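DUF1285 domain-containing protein (Shewanella baltica, PDB 2RA9) is of unknown function but may take part in signal transduction, and has a fold built from repeated structural motifs. Local coordinates at residues 77-82 against 120-125; 109-112 against 117-120; 33-38 against 97-102; 93-98 against 104-109. All blocks are in the same frame, centred on the assembly; numbering follows the deposited sequence.

Starting from the N terminus, residues 33-38 open contact 3, which closes only when the chain returns at 97-102, the turn of a hairpin in the second sheet; it ties the N-terminal sheet to the C-terminal one. Contact 1 opens between these, at 77-82, and closes last, at 120-125, so contacts 3 and 1 cross. Within the span of contact 1, contact 4 joins 93-98 to 104-109 and shares Thr97 and Ser98 with contact 3. Contact 2 follows from 109-112 to 117-120, sharing Lys109 with contact 4 and Leu120 with contact 1. Contacts 4 and 2 pair strands at the two edges of the second sheet, whereas contact 1 packs side chains across it.

Contact 1 of 4, residues 77-82 against 120-125; sequences APLLIV and LPLERG
Leu79 and Leu122 meet methyl to methyl, CD1 of Leu79 lying 3.7 Å from CD1 of Leu122, while the two side chains cross obliquely. The fork of Leu122 serves both partners on the facing segment: its CD1 branch is turned to Leu79, and its other branch, CD2, lies 4.4 Å from Ile81 CD1. The main bump on the opposing side is the end of Ile81. With CG1 anti to the carbonyl carbon (chi1 -69°) and the chain extended beyond it (chi2 168°), Ile81 reaches forward so that its terminal CD1 fits between Leu120 and Leu122. Ile81 CD1 is 4.1 Å from Leu120 CB, and Leu120 CD1 stands at an equal separation, so the methyl lies against the root and one branch of a leucine that crosses it at about a right angle.

The contact is wholly apolar, and no hydrogen bond links the segments. The backbone spacing explains why: the CA atoms of Ile81 and Leu120 are 8.6 Å apart, too far for paired strands but suited to side chains meeting across one intervening strand. Beyond Leu122 the chain turns polar, and Arg124 NH1 forms a salt bridge with Glu123 OE2 at 3.0 Å, whose hydrogen-bond geometry is weak.

Strand 127-130 is the intervening element, lying between strands 79-86 and 118-121 in the sheet and bonding through Lys129 to the backbone of Leu79 and Ile81. Val95 of strand 93-97 and His103 and Val106 of strand 102-106 also pack on these leucines and isoleucine, consistent with a strongly curved second sheet.

Contact 2 of 4, residues 109-112 against 117-120; sequences KQMK and SVYL. With EDO (1,2-ethanediol), chain F.
This is an antiparallel strand pairing at the edge of the second sheet, with Lys112 opposite Tyr119 as a hydrogen-bonded pair. Both backbone bonds of the pair are present: Lys112 N donates to Tyr119 O at 2.9 Å, and Tyr119 N donates to Lys112 O at 2.8 Å. The latter carbonyl oxygen also lies at the edge of the Tyr119 ring, in its plane. On the same face of the sheet the Lys112 chain runs beside Tyr119, its CE 4.2 Å from Tyr119 CB; its ammonium is far from the ring, at most a weak attraction, and has a cation-pi partner in Trp127. The tyrosine hydroxyl is hydrogen-bonded to Asp76.

Met111 packs just before the pair. Its CB rests 3.7 Å from Leu120 CD2; with CG between backbone N and carbonyl carbon (chi1 75°), the extended selenomethionine chain leads away, SE loosely 4.3 Å from Val118 CG1. Phe138 of helix 135-141 touches both Met111 and Leu120. A 1,2-ethanediol, probably from the crystallisation liquor, accepts from Val118 N through O2 at 2.9 Å and also bonds to Leu130 O. Strands 112-113 and 118-121, consecutive in the chain and antiparallel, form a beta hairpin.

Contact 3 of 4, residues 33-38 against 97-102; sequences GDWTYL and TSIGTL
Ile99 lays its terminal methyl against the indole of Trp35, with Ile99 CD1 3.9 Å from Trp35 NE1 and the two side chains crossing at about a right angle. The approach to the ring is oblique. Ile99 has CG1 between its backbone N and carbonyl carbon (chi1 64°), and this torsion sends the longer branch to the indole nitrogen and leaves CG2 facing the backbone two residues before the tryptophan, 3.9 Å from Gly33 O. The same CG2 is also 4.3 Å from Trp35 CD1, so the isoleucine bridges the backbone and the pyrrole part of the ring.

Beside this apolar patch is a polar link carried by water. One water donates to Asp34 OD1 at 2.7 Å and accepts from Ser98 OG, joining the segments where no direct hydrogen bond does. Gly33 has a positive phi (94°), and at its backbone angles a beta carbon would be jammed against the carbonyl O of the residue before; it would also point toward Ser98.

Helix 44-51 packs against the junction, with Ala47 touching both Trp35 and Ile99, and Lys48 NZ bonding to Gly100 O. The contact therefore brings strand 35-37 of the N-terminal sheet, this helix and a turn of the second sheet together.

Ile99 sits on a tight turn. Gly100 N donates to Thr97 O at 2.9 Å, closing a type I turn, and Thr97 N donates to Thr101 O at 3.0 Å. With Gly100 in the positive-phi region (phi 89°), this is the pattern of a 3:5 beta hairpin, a type I turn followed by a G1 bulge, connecting strands 93-97 and 102-106.

Contact 4 of 4, residues 93-98 against 104-109; sequences LNVSTS and HNVDIK
Asn94 OD1 is gripped twice: His104 ND1 donates to it at 2.8 Å, and a bound water donates to it as well. The oxygen lies in the imidazole plane at the ring edge, but the donor approaches from above the amide, 57° out of the carbonyl plane, with the amide and ring planes 90° apart. CG of Asn94 stands anti to the carbonyl carbon (chi1 -66°), which swings the amide toward His104. The water accepts in turn from Asn105 N at 2.9 Å, so it ties the amide to the backbone of the facing segment. A leucine here would probably leave both His104 ND1 and this water without their acceptor, setting the imidazole free to turn.

Alongside, Leu93 and Val106 form an antiparallel hydrogen-bonded pair: Leu93 N donates to Val106 O at 2.9 Å, in the carbonyl plane and on a lone pair, and Val106 N returns a bond of 2.9 Å to Leu93 O. Asn105 and Val106 both face Leu93, a G1 beta bulge in the hairpin of strands 93-97 and 102-106, and the chain turns a corner at Asn105.

The remaining packing across the pair is apolar. Leu93 CD1 lies 3.8 Å from Ile108 CG1, the two chains crossing at a slant, and Val95 CG2 is 4.2 Å from Val106 CG2. Past the corner Asp107 makes an Asx turn, with OD1 accepting from Lys109 N at 3.0 Å and met from above the carboxylate plane; Asp107 OD2 also accepts from Gln110 NE2.

Contact 1 of 4, residues 77-82 against 120-125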
loop_
_atom_site.group_PDB
_atom_site.type_symbol
_atom_site.label_atom_id
_atom_site.label_comp_id
_atom_site.label_asym_id
_atom_site.label_seq_id
_atom_site.Cartn_x
_atom_site.Cartn_y
_atom_site.Cartn_z
ATOM N N ALA A 77 -3.393 -5.175 -4.060
ATOM C CA ALA A 77 -3.299 -3.969 -3.251
ATOM C C ALA A 77 -2.442 -2.926 -3.989
ATOM O O ALA A 77 -1.554 -3.261 -4.795
ATOM C CB ALA A 77 -2.645 -4.268 -1.937
ATOM N N PRO A 78 -2.702 -1.657 -3.739
ATOM C CA PRO A 78 -1.964 -0.625 -4.483
ATOM C C PRO A 78 -0.482 -0.528 -4.102
ATOM O O PRO A 78 0.325 -0.005 -4.874
ATOM C CB PRO A 78 -2.696 0.675 -4.077
ATOM C CG PRO A 78 -3.370 0.360 -2.800
ATOM C CD PRO A 78 -3.775 -1.065 -2.926
ATOM N N LEU A 79 -0.146 -1.017 -2.901
ATOM C CA LEU A 79 1.181 -0.878 -2.350
ATOM C C LEU A 79 1.607 -2.212 -1.745
ATOM O O LEU A 79 0.792 -2.921 -1.173
ATOM C CB LEU A 79 1.184 0.199 -1.281
ATOM C CG LEU A 79 0.993 1.632 -1.806
ATOM C CD1 LEU A 79 0.623 2.568 -0.741
ATOM C CD2 LEU A 79 2.233 2.109 -2.581
ATOM N N LEU A 80 2.890 -2.552 -1.902
ATOM C CA LEU A 80 3.477 -3.735 -1.299
ATOM C C LEU A 80 4.435 -3.271 -0.181
ATOM O O LEU A 80 5.459 -2.613 -0.438
ATOM C CB LEU A 80 4.279 -4.510 -2.351
ATOM C CG LEU A 80 4.797 -5.877 -1.855
ATOM C CD1 LEU A 80 3.684 -6.892 -1.864
ATOM C CD2 LEU A 80 5.993 -6.332 -2.679
ATOM N N ILE A 81 4.110 -3.653 1.038
ATOM C CA ILE A 81 4.908 -3.337 2.206
ATOM C C ILE A 81 6.119 -4.268 2.284
ATOM O O ILE A 81 5.989 -5.482 2.292
ATOM C CB ILE A 81 4.082 -3.423 3.478
ATOM C CG1 ILE A 81 3.049 -2.279 3.509
ATOM C CG2 ILE A 81 5.015 -3.384 4.729
ATOM C CD1 ILE A 81 1.941 -2.382 4.572
ATOM N N VAL A 82 7.314 -3.704 2.360
ATOM C CA VAL A 82 8.548 -4.504 2.353
ATOM C C VAL A 82 9.347 -4.341 3.659
ATOM O O VAL A 82 10.258 -5.131 3.919
ATOM C CB VAL A 82 9.401 -4.215 1.129
ATOM C CG1 VAL A 82 8.630 -4.555 -0.126
ATOM C CG2 VAL A 82 9.960 -2.747 1.059
ATOM N N LEU A 120 -2.442 -4.159 5.523
ATOM C CA LEU A 120 -2.511 -3.149 6.570
ATOM C C LEU A 120 -3.095 -1.866 6.004
ATOM O O LEU A 120 -2.749 -1.474 4.893
ATOM C CB LEU A 120 -1.126 -2.862 7.177
ATOM C CG LEU A 120 -0.464 -4.008 7.958
ATOM C CD1 LEU A 120 0.992 -3.714 8.330
ATOM C CD2 LEU A 120 -1.284 -4.377 9.211
ATOM N N PRO A 121 -3.944 -1.174 6.771
ATOM C CA PRO A 121 -4.552 0.020 6.208
ATOM C C PRO A 121 -3.650 1.249 6.344
ATOM O O PRO A 121 -3.007 1.457 7.369
ATOM C CB PRO A 121 -5.851 0.152 7.001
ATOM C CG PRO A 121 -5.509 -0.429 8.358
ATOM C CD PRO A 121 -4.463 -1.468 8.121
ATOM N N LEU A 122 -3.572 2.000 5.252
ATOM C CA LEU A 122 -2.768 3.198 5.153
ATOM C C LEU A 122 -3.710 4.360 4.884
ATOM O O LEU A 122 -4.925 4.233 5.023
ATOM C CB LEU A 122 -1.739 3.039 4.015
ATOM C CG LEU A 122 -0.993 1.703 3.970
ATOM C CD1 LEU A 122 -0.158 1.581 2.742
ATOM C CD2 LEU A 122 -0.173 1.449 5.238
ATOM N N GLU A 123 -3.166 5.474 4.418
ATOM C CA GLU A 123 -3.971 6.672 4.201
ATOM C C GLU A 123 -4.689 6.623 2.876
ATOM O O GLU A 123 -4.424 5.779 2.043
ATOM C CB GLU A 123 -3.077 7.914 4.273
ATOM C CG GLU A 123 -2.074 8.060 3.160
ATOM C CD GLU A 123 -0.698 7.459 3.426
ATOM O OE1 GLU A 123 -0.561 6.569 4.309
ATOM O OE2 GLU A 123 0.257 7.899 2.728
ATOM N N ARG A 124 -5.612 7.563 2.690
ATOM C CA ARG A 124 -6.302 7.753 1.407
ATOM C C ARG A 124 -7.084 6.519 0.913
ATOM O O ARG A 124 -7.287 6.342 -0.281
ATOM C CB ARG A 124 -5.310 8.245 0.330
ATOM C CG ARG A 124 -4.626 9.608 0.632
ATOM C CD ARG A 124 -3.731 10.120 -0.503
ATOM N NE ARG A 124 -2.639 9.222 -0.931
ATOM C CZ ARG A 124 -1.477 9.026 -0.294
ATOM N NH1 ARG A 124 -1.138 9.700 0.798
ATOM N NH2 ARG A 124 -0.596 8.179 -0.808
ATOM N N GLY A 125 -7.524 5.654 1.825
ATOM C CA GLY A 125 -8.252 4.438 1.477
ATOM C C GLY A 125 -7.358 3.322 0.972
ATOM O O GLY A 125 -7.835 2.259 0.547
#

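Contact 2 of 4, residues 109-112 against 117-120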
loop_
_atom_site.group_PDB
_atom_site.type_symbol
_atom_site.label_atom_id
_atom_site.label_comp_id
_atom_site.label_asym_id
_atom_site.label_seq_id
_atom_site.Cartn_x
_atom_site.Cartn_y
_atom_site.Cartn_z
ATOM N N LYS A 109 -3.818 -3.907 14.697
ATOM C CA LYS A 109 -5.157 -4.333 15.080
ATOM C C LYS A 109 -6.165 -4.260 13.919
ATOM O O LYS A 109 -7.172 -4.977 13.895
ATOM C CB LYS A 109 -5.608 -3.421 16.220
ATOM C CG LYS A 109 -6.917 -3.706 16.862
ATOM C CD LYS A 109 -7.162 -2.719 18.024
ATOM C CE LYS A 109 -7.182 -1.251 17.569
ATOM N NZ LYS A 109 -8.081 -1.003 16.394
ATOM N N GLN A 110 -5.888 -3.368 12.974
ATOM C CA GLN A 110 -6.780 -3.135 11.842
ATOM C C GLN A 110 -6.408 -3.945 10.603
ATOM O O GLN A 110 -6.961 -3.764 9.520
ATOM C CB GLN A 110 -6.781 -1.652 11.505
ATOM C CG GLN A 110 -7.398 -0.771 12.618
ATOM C CD GLN A 110 -7.269 0.701 12.287
ATOM O OE1 GLN A 110 -7.591 1.123 11.175
ATOM N NE2 GLN A 110 -6.764 1.484 13.237
HETATM N N MSE A 111 -5.501 -4.896 10.761
HETATM C CA MSE A 111 -5.083 -5.725 9.650
HETATM C C MSE A 111 -6.245 -6.504 9.074
HETATM O O MSE A 111 -7.195 -6.872 9.791
HETATM C CB MSE A 111 -3.991 -6.670 10.106
HETATM C CG MSE A 111 -4.482 -7.843 10.955
HETATM SE SE MSE A 111 -3.007 -9.044 11.361
HETATM C CE MSE A 111 -4.124 -10.328 12.247
ATOM N N LYS A 112 -6.143 -6.833 7.791
ATOM C CA LYS A 112 -7.126 -7.663 7.128
ATOM C C LYS A 112 -6.428 -8.840 6.483
ATOM O O LYS A 112 -5.348 -8.690 5.906
ATOM C CB LYS A 112 -7.876 -6.801 6.100
ATOM C CG LYS A 112 -8.692 -7.520 5.046
ATOM C CD LYS A 112 -9.409 -6.507 4.160
ATOM C CE LYS A 112 -8.447 -5.849 3.155
ATOM N NZ LYS A 112 -9.181 -5.142 2.082
ATOM N N SER A 117 -2.970 -13.610 1.948
ATOM C CA SER A 117 -2.186 -12.414 2.201
ATOM C C SER A 117 -2.687 -11.658 3.418
ATOM O O SER A 117 -3.819 -11.823 3.860
ATOM C CB SER A 117 -2.244 -11.482 1.004
ATOM O OG SER A 117 -1.774 -12.087 -0.180
ATOM N N VAL A 118 -1.822 -10.799 3.946
ATOM C CA VAL A 118 -2.174 -9.897 5.019
ATOM C C VAL A 118 -2.019 -8.476 4.489
ATOM O O VAL A 118 -1.078 -8.154 3.761
ATOM C CB VAL A 118 -1.282 -10.101 6.218
ATOM C CG1 VAL A 118 -1.580 -9.055 7.317
ATOM C CG2 VAL A 118 -1.454 -11.526 6.758
ATOM N N TYR A 119 -2.981 -7.642 4.862
ATOM C CA TYR A 119 -3.036 -6.243 4.421
ATOM C C TYR A 119 -3.135 -5.298 5.591
ATOM O O TYR A 119 -3.811 -5.593 6.542
ATOM C CB TYR A 119 -4.228 -6.009 3.488
ATOM C CG TYR A 119 -4.273 -6.919 2.304
ATOM C CD1 TYR A 119 -4.818 -8.190 2.406
ATOM C CD2 TYR A 119 -3.822 -6.513 1.064
ATOM C CE1 TYR A 119 -4.895 -9.015 1.333
ATOM C CE2 TYR A 119 -3.881 -7.377 -0.055
ATOM C CZ TYR A 119 -4.384 -8.630 0.099
ATOM O OH TYR A 119 -4.479 -9.474 -0.974
ATOM N N LEU A 120 -2.442 -4.159 5.523
ATOM C CA LEU A 120 -2.511 -3.149 6.570
ATOM C C LEU A 120 -3.095 -1.866 6.004
ATOM O O LEU A 120 -2.749 -1.474 4.893
ATOM C CB LEU A 120 -1.126 -2.862 7.177
ATOM C CG LEU A 120 -0.464 -4.008 7.958
ATOM C CD1 LEU A 120 0.992 -3.714 8.330
ATOM C CD2 LEU A 120 -1.284 -4.377 9.211
HETATM C C1 EDO F . 2.523 -12.874 2.808
HETATM O O1 EDO F . 1.769 -13.821 2.039
HETATM C C2 EDO F . 1.598 -11.955 3.599
HETATM O O2 EDO F . 0.825 -11.096 2.728
#

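Contact 3 of 4, residues 33-38 against 97-102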
loop_
_atom_site.group_PDB
_atom_site.type_symbol
_atom_site.label_atom_id
_atom_site.label_comp_id
_atom_site.label_asym_id
_atom_site.label_seq_id
_atom_site.Cartn_x
_atom_site.Cartn_y
_atom_site.Cartn_z
ATOM N N GLY A 33 2.924 -4.966 -7.001
ATOM C CA GLY A 33 3.017 -3.538 -6.688
ATOM C C GLY A 33 3.753 -2.716 -7.705
ATOM O O GLY A 33 4.014 -1.544 -7.473
ATOM N N ASP A 34 4.058 -3.303 -8.852
ATOM C CA ASP A 34 4.775 -2.595 -9.891
ATOM C C ASP A 34 3.784 -1.855 -10.768
ATOM O O ASP A 34 2.720 -2.393 -11.113
ATOM C CB ASP A 34 5.645 -3.541 -10.703
ATOM C CG ASP A 34 6.761 -4.148 -9.881
ATOM O OD1 ASP A 34 7.246 -3.466 -8.968
ATOM O OD2 ASP A 34 7.137 -5.317 -10.156
ATOM N N TRP A 35 4.138 -0.633 -11.173
ATOM C CA TRP A 35 3.244 0.223 -11.944
ATOM C C TRP A 35 3.605 0.259 -13.422
ATOM O O TRP A 35 4.780 0.258 -13.779
ATOM C CB TRP A 35 3.331 1.671 -11.434
ATOM C CG TRP A 35 2.843 1.970 -10.095
ATOM C CD1 TRP A 35 3.138 1.319 -8.904
ATOM C CD2 TRP A 35 1.998 3.053 -9.734
ATOM N NE1 TRP A 35 2.541 1.945 -7.847
ATOM C CE2 TRP A 35 1.822 3.007 -8.325
ATOM C CE3 TRP A 35 1.340 4.062 -10.463
ATOM C CZ2 TRP A 35 1.034 3.930 -7.638
ATOM C CZ3 TRP A 35 0.552 4.955 -9.785
ATOM C CH2 TRP A 35 0.437 4.907 -8.380
ATOM N N THR A 36 2.582 0.366 -14.258
ATOM C CA THR A 36 2.759 0.785 -15.659
ATOM C C THR A 36 1.855 1.949 -15.991
ATOM O O THR A 36 0.831 2.154 -15.338
ATOM C CB THR A 36 2.497 -0.347 -16.656
ATOM O OG1 THR A 36 1.166 -0.812 -16.504
ATOM C CG2 THR A 36 3.453 -1.477 -16.464
ATOM N N TYR A 37 2.255 2.690 -17.019
ATOM C CA TYR A 37 1.465 3.755 -17.617
ATOM C C TYR A 37 1.479 3.488 -19.109
ATOM O O TYR A 37 2.538 3.353 -19.700
ATOM C CB TYR A 37 2.074 5.106 -17.336
ATOM C CG TYR A 37 1.337 6.289 -17.961
ATOM C CD1 TYR A 37 -0.026 6.443 -17.830
ATOM C CD2 TYR A 37 2.035 7.271 -18.662
ATOM C CE1 TYR A 37 -0.704 7.542 -18.386
ATOM C CE2 TYR A 37 1.370 8.358 -19.231
ATOM C CZ TYR A 37 0.005 8.500 -19.071
ATOM O OH TYR A 37 -0.696 9.597 -19.612
ATOM N N LEU A 38 0.294 3.376 -19.690
ATOM C CA LEU A 38 0.163 3.066 -21.131
ATOM C C LEU A 38 0.932 1.801 -21.483
ATOM O O LEU A 38 1.447 1.658 -22.591
ATOM C CB LEU A 38 0.592 4.273 -21.994
ATOM C CG LEU A 38 -0.405 5.429 -21.880
ATOM C CD1 LEU A 38 0.148 6.686 -22.432
ATOM C CD2 LEU A 38 -1.635 5.037 -22.633
ATOM N N THR A 97 7.378 0.794 1.476
ATOM C CA THR A 97 6.842 -0.008 0.397
ATOM C C THR A 97 7.891 -0.249 -0.704
ATOM O O THR A 97 8.956 0.390 -0.758
ATOM C CB THR A 97 5.615 0.657 -0.229
ATOM O OG1 THR A 97 6.031 1.827 -0.919
ATOM C CG2 THR A 97 4.583 1.004 0.824
ATOM N N SER A 98 7.561 -1.105 -1.657
ATOM C CA SER A 98 8.498 -1.460 -2.722
ATOM C C SER A 98 8.820 -0.319 -3.667
ATOM O O SER A 98 9.838 -0.355 -4.338
ATOM C CB SER A 98 7.954 -2.610 -3.538
ATOM O OG SER A 98 6.767 -2.247 -4.236
ATOM N N ILE A 99 7.942 0.681 -3.741
ATOM C CA ILE A 99 8.185 1.897 -4.542
ATOM C C ILE A 99 8.785 3.064 -3.711
ATOM O O ILE A 99 9.004 4.160 -4.210
ATOM C CB ILE A 99 6.938 2.341 -5.291
ATOM C CG1 ILE A 99 5.815 2.738 -4.351
ATOM C CG2 ILE A 99 6.543 1.257 -6.309
ATOM C CD1 ILE A 99 4.664 3.526 -5.002
ATOM N N GLY A 100 9.089 2.795 -2.445
ATOM C CA GLY A 100 9.767 3.753 -1.603
ATOM C C GLY A 100 8.869 4.712 -0.853
ATOM O O GLY A 100 9.377 5.697 -0.341
ATOM N N THR A 101 7.567 4.414 -0.702
ATOM C CA THR A 101 6.706 5.279 0.098
ATOM C C THR A 101 6.805 4.888 1.560
ATOM O O THR A 101 7.091 3.729 1.875
ATOM C CB THR A 101 5.223 5.280 -0.372
ATOM O OG1 THR A 101 4.657 3.972 -0.321
ATOM C CG2 THR A 101 5.089 5.800 -1.805
ATOM N N LEU A 102 6.601 5.876 2.439
ATOM C CA LEU A 102 6.657 5.710 3.873
ATOM C C LEU A 102 5.325 6.111 4.489
ATOM O O LEU A 102 4.762 7.154 4.150
ATOM C CB LEU A 102 7.746 6.627 4.428
ATOM C CG LEU A 102 7.975 6.643 5.941
ATOM C CD1 LEU A 102 8.418 5.304 6.472
ATOM C CD2 LEU A 102 8.991 7.781 6.304
HETATM O O HOH W 1 6.795 -3.918 -6.301
#

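Contact 4 of 4, residues 93-98 against 104-109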
loop_
_atom_site.group_PDB
_atom_site.type_symbol
_atom_site.label_atom_id
_atom_site.label_comp_id
_atom_site.label_asym_id
_atom_site.label_seq_id
_atom_site.Cartn_x
_atom_site.Cartn_y
_atom_site.Cartn_z
ATOM N N LEU A 93 3.019 1.295 13.868
ATOM C CA LEU A 93 4.121 0.983 12.979
ATOM C C LEU A 93 4.340 2.095 11.966
ATOM O O LEU A 93 3.389 2.761 11.538
ATOM C CB LEU A 93 3.842 -0.283 12.197
ATOM C CG LEU A 93 3.741 -1.622 12.886
ATOM C CD1 LEU A 93 3.377 -2.687 11.805
ATOM C CD2 LEU A 93 5.025 -1.939 13.520
ATOM N N ASN A 94 5.599 2.247 11.593
ATOM C CA ASN A 94 5.982 2.901 10.349
ATOM C C ASN A 94 6.226 1.784 9.354
ATOM O O ASN A 94 6.892 0.793 9.694
ATOM C CB ASN A 94 7.275 3.697 10.509
ATOM C CG ASN A 94 7.119 4.877 11.449
ATOM O OD1 ASN A 94 6.116 5.583 11.423
ATOM N ND2 ASN A 94 8.121 5.082 12.309
ATOM N N VAL A 95 5.691 1.908 8.131
ATOM C CA VAL A 95 5.970 0.929 7.066
ATOM C C VAL A 95 6.490 1.612 5.849
ATOM O O VAL A 95 6.172 2.792 5.605
ATOM C CB VAL A 95 4.764 0.034 6.708
ATOM C CG1 VAL A 95 4.130 -0.557 8.007
ATOM C CG2 VAL A 95 3.679 0.818 5.877
ATOM N N SER A 96 7.270 0.876 5.076
ATOM C CA SER A 96 7.716 1.365 3.790
ATOM C C SER A 96 7.426 0.333 2.715
ATOM O O SER A 96 7.226 -0.853 3.000
ATOM C CB SER A 96 9.184 1.771 3.833
ATOM O OG SER A 96 10.006 0.658 3.998
ATOM N N THR A 97 7.378 0.794 1.476
ATOM C CA THR A 97 6.842 -0.008 0.397
ATOM C C THR A 97 7.891 -0.249 -0.704
ATOM O O THR A 97 8.956 0.390 -0.758
ATOM C CB THR A 97 5.615 0.657 -0.229
ATOM O OG1 THR A 97 6.031 1.827 -0.919
ATOM C CG2 THR A 97 4.583 1.004 0.824
ATOM N N SER A 98 7.561 -1.105 -1.657
ATOM C CA SER A 98 8.498 -1.460 -2.722
ATOM C C SER A 98 8.820 -0.319 -3.667
ATOM O O SER A 98 9.838 -0.355 -4.338
ATOM C CB SER A 98 7.954 -2.610 -3.538
ATOM O OG SER A 98 6.767 -2.247 -4.236
ATOM N N HIS A 104 2.962 6.217 8.274
ATOM C CA HIS A 104 3.040 6.269 9.729
ATOM C C HIS A 104 1.736 5.870 10.365
ATOM O O HIS A 104 0.695 5.785 9.726
ATOM C CB HIS A 104 3.413 7.687 10.200
ATOM C CG HIS A 104 4.603 8.258 9.498
ATOM N ND1 HIS A 104 5.894 7.859 9.763
ATOM C CD2 HIS A 104 4.691 9.177 8.506
ATOM C CE1 HIS A 104 6.732 8.527 8.990
ATOM N NE2 HIS A 104 6.027 9.325 8.210
ATOM N N ASN A 105 1.806 5.606 11.666
ATOM C CA ASN A 105 0.632 5.347 12.466
ATOM C C ASN A 105 -0.180 4.147 11.998
ATOM O O ASN A 105 -1.407 4.111 12.097
ATOM C CB ASN A 105 -0.229 6.620 12.556
ATOM C CG ASN A 105 0.550 7.779 13.116
ATOM O OD1 ASN A 105 1.230 7.635 14.139
ATOM N ND2 ASN A 105 0.479 8.941 12.446
ATOM N N VAL A 106 0.529 3.117 11.565
ATOM C CA VAL A 106 -0.130 1.953 11.001
ATOM C C VAL A 106 -0.463 0.956 12.097
ATOM O O VAL A 106 0.390 0.628 12.907
ATOM C CB VAL A 106 0.732 1.309 9.893
ATOM C CG1 VAL A 106 0.046 0.054 9.311
ATOM C CG2 VAL A 106 0.982 2.307 8.796
ATOM N N ASP A 107 -1.714 0.520 12.120
ATOM C CA ASP A 107 -2.293 -0.188 13.263
ATOM C C ASP A 107 -2.478 -1.692 12.963
ATOM O O ASP A 107 -3.346 -2.083 12.205
ATOM C CB ASP A 107 -3.614 0.455 13.639
ATOM C CG ASP A 107 -4.186 -0.044 14.942
ATOM O OD1 ASP A 107 -3.610 -0.985 15.543
ATOM O OD2 ASP A 107 -5.248 0.515 15.353
ATOM N N ILE A 108 -1.637 -2.511 13.582
ATOM C CA ILE A 108 -1.703 -3.963 13.473
ATOM C C ILE A 108 -3.114 -4.497 13.731
ATOM O O ILE A 108 -3.561 -5.431 13.089
ATOM C CB ILE A 108 -0.657 -4.619 14.462
ATOM C CG1 ILE A 108 0.780 -4.461 13.918
ATOM C CG2 ILE A 108 -0.970 -6.084 14.701
ATOM C CD1 ILE A 108 1.889 -4.609 14.969
ATOM N N LYS A 109 -3.818 -3.907 14.697
ATOM C CA LYS A 109 -5.157 -4.333 15.080
ATOM C C LYS A 109 -6.165 -4.260 13.919
ATOM O O LYS A 109 -7.172 -4.977 13.895
ATOM C CB LYS A 109 -5.608 -3.421 16.220
ATOM C CG LYS A 109 -6.917 -3.706 16.862
ATOM C CD LYS A 109 -7.162 -2.719 18.024
ATOM C CE LYS A 109 -7.182 -1.251 17.569
ATOM N NZ LYS A 109 -8.081 -1.003 16.394
HETATM O O HOH W 2 4.317 5.880 13.167
#